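PDB 1H12: endo-1,4-beta-xylanase from Pseudoalteromonas haloplanktis, which probably hydrolyses internal beta-1,4-xylosidic linkages of xylan, as a cold-adapted member of glycoside hydrolase family 8. Local coordinates for residues 152-157 / 167-172. Sequence-based numbering, arbitrary orientation.
Sequences ALLNAS and NYYNDA
The methyl of A156 sits over one face of the Y168 ring, with CB 3.7 Å from the ring centroid and only 15° off the normal, a clear CH-pi contact. L153 meets the same ring differently: its CD2 comes up at the edge, near the ring plane, 4.1 Å from Y168 CD1, and the two side chains cross at about a right angle. In Y168, CG anti to its own carbonyl carbon (chi1 -55°) turns the ring so that one face lies against A156 CB. Y168 CB itself points toward the other helix and lies 3.5 Å from L153 O. A turn further along, A172 CB packs 3.7 Å from L153 CB. It also touches L154 CD2 at 3.6 Å, close van der Waals packing where the segment axes approach to 7.8 Å. That same L154 CD2 also reaches Y169 CE1, while S157 OG lies against Y169 CB at 3.4 Å.

The two segments belong to helices 143-160 and 168-182, a helical hairpin joined by a short connection, within the (alpha/alpha)6 barrel of family 8 glycoside hydrolases; the segments run nearly antiparallel, 157° between their N-to-C directions. N167 is the N-cap of the second helix: its OD1 accepts from N170 N at 3.0 Å, with the donor above the carbonyl plane.

N162, in the connection, binds both S157 OG and Y169 N, tying the two helices through their loop. From helix 93-107, D97 and Q93 bond to Y168 OH, W100 NE1 to D171 OD2, K104 forms a salt bridge with D171 OD1, and the F96 ring meets that of Y168 nearly perpendicularly; Y169 OH instead bonds to the carbonyl of N215, at the end of helix 206-215.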
loop_
_atom_site.group_PDB
_atom_site.type_symbol
_atom_site.label_atom_id
_atom_site.label_comp_id
_atom_site.label_asym_id
_atom_site.label_seq_id
_atom_site.Cartn_x
_atom_site.Cartn_y
_atom_site.Cartn_z
ATOM N N ALA A 152 -4.605 -0.374 -10.077
ATOM C CA ALA A 152 -4.321 0.802 -10.845
ATOM C C ALA A 152 -4.703 0.663 -12.308
ATOM O O ALA A 152 -5.265 1.589 -12.915
ATOM C CB ALA A 152 -2.834 1.146 -10.692
ATOM N N LEU A 153 -4.433 -0.499 -12.904
ATOM C CA LEU A 153 -4.756 -0.774 -14.297
ATOM C C LEU A 153 -6.266 -0.785 -14.554
ATOM O O LEU A 153 -6.743 -0.277 -15.583
ATOM C CB LEU A 153 -4.095 -2.065 -14.744
ATOM C CG LEU A 153 -2.576 -1.984 -14.908
ATOM C CD1 LEU A 153 -1.985 -3.386 -14.883
ATOM C CD2 LEU A 153 -2.176 -1.253 -16.183
ATOM N N LEU A 154 -7.041 -1.368 -13.631
ATOM C CA LEU A 154 -8.484 -1.347 -13.797
ATOM C C LEU A 154 -9.009 0.057 -13.780
ATOM O O LEU A 154 -9.917 0.414 -14.559
ATOM C CB LEU A 154 -9.165 -2.167 -12.700
ATOM C CG LEU A 154 -9.091 -3.688 -12.833
ATOM C CD1 LEU A 154 -9.613 -4.313 -11.562
ATOM C CD2 LEU A 154 -9.853 -4.188 -14.063
ATOM N N ASN A 155 -8.473 0.902 -12.896
ATOM C CA ASN A 155 -8.880 2.301 -12.846
ATOM C C ASN A 155 -8.467 3.069 -14.103
ATOM O O ASN A 155 -9.216 3.892 -14.593
ATOM C CB ASN A 155 -8.348 2.955 -11.584
ATOM C CG ASN A 155 -9.163 2.616 -10.345
ATOM O OD1 ASN A 155 -8.686 1.686 -9.528
ATOM N ND2 ASN A 155 -10.238 3.217 -10.165
ATOM N N ALA A 156 -7.260 2.780 -14.619
ATOM C CA ALA A 156 -6.796 3.430 -15.859
ATOM C C ALA A 156 -7.727 3.075 -17.008
ATOM O O ALA A 156 -8.111 3.966 -17.796
ATOM C CB ALA A 156 -5.380 2.988 -16.126
ATOM N N SER A 157 -8.104 1.812 -17.126
ATOM C CA SER A 157 -9.081 1.427 -18.133
ATOM C C SER A 157 -10.350 2.245 -18.004
ATOM O O SER A 157 -10.884 2.746 -19.010
ATOM C CB SER A 157 -9.415 -0.054 -17.940
ATOM O OG SER A 157 -10.515 -0.436 -18.761
ATOM N N ASN A 167 -3.698 -1.529 -23.543
ATOM C CA ASN A 167 -5.037 -2.062 -23.230
ATOM C C ASN A 167 -4.979 -2.329 -21.734
ATOM O O ASN A 167 -4.618 -3.416 -21.291
ATOM C CB ASN A 167 -5.344 -3.313 -24.032
ATOM C CG ASN A 167 -6.763 -3.729 -23.885
ATOM O OD1 ASN A 167 -7.347 -3.634 -22.836
ATOM N ND2 ASN A 167 -7.342 -4.200 -24.981
ATOM N N TYR A 168 -5.237 -1.283 -20.945
ATOM C CA TYR A 168 -5.157 -1.369 -19.524
ATOM C C TYR A 168 -5.999 -2.498 -18.990
ATOM O O TYR A 168 -5.605 -3.192 -18.028
ATOM C CB TYR A 168 -5.582 -0.082 -18.852
ATOM C CG TYR A 168 -4.869 1.181 -19.268
ATOM C CD1 TYR A 168 -3.524 1.422 -18.935
ATOM C CD2 TYR A 168 -5.535 2.157 -19.970
ATOM C CE1 TYR A 168 -2.912 2.595 -19.270
ATOM C CE2 TYR A 168 -4.911 3.348 -20.312
ATOM C CZ TYR A 168 -3.600 3.561 -19.978
ATOM O OH TYR A 168 -2.998 4.748 -20.357
ATOM N N TYR A 169 -7.205 -2.662 -19.529
ATOM C CA TYR A 169 -8.123 -3.661 -19.024
ATOM C C TYR A 169 -7.547 -5.051 -19.206
ATOM O O TYR A 169 -7.556 -5.871 -18.280
ATOM C CB TYR A 169 -9.488 -3.534 -19.709
ATOM C CG TYR A 169 -10.515 -4.435 -19.050
ATOM C CD1 TYR A 169 -11.059 -4.114 -17.838
ATOM C CD2 TYR A 169 -10.874 -5.643 -19.606
ATOM C CE1 TYR A 169 -11.946 -4.975 -17.183
ATOM C CE2 TYR A 169 -11.732 -6.500 -18.995
ATOM C CZ TYR A 169 -12.285 -6.155 -17.769
ATOM O OH TYR A 169 -13.146 -7.055 -17.149
ATOM N N ASN A 170 -7.060 -5.371 -20.415
ATOM C CA ASN A 170 -6.490 -6.664 -20.627
ATOM C C ASN A 170 -5.275 -6.889 -19.716
ATOM O O ASN A 170 -5.073 -7.994 -19.183
ATOM C CB ASN A 170 -6.030 -6.854 -22.091
ATOM N N ASP A 171 -4.456 -5.848 -19.552
ATOM C CA ASP A 171 -3.318 -5.960 -18.657
ATOM C C ASP A 171 -3.783 -6.229 -17.217
ATOM O O ASP A 171 -3.159 -7.006 -16.488
ATOM C CB ASP A 171 -2.433 -4.740 -18.731
ATOM C CG ASP A 171 -1.645 -4.614 -20.010
ATOM O OD1 ASP A 171 -1.572 -5.595 -20.765
ATOM O OD2 ASP A 171 -1.085 -3.545 -20.291
ATOM N N ALA A 172 -4.870 -5.586 -16.802
ATOM C CA ALA A 172 -5.374 -5.779 -15.452
ATOM C C ALA A 172 -5.897 -7.202 -15.244
ATOM O O ALA A 172 -5.647 -7.805 -14.193
ATOM C CB ALA A 172 -6.516 -4.825 -15.172
#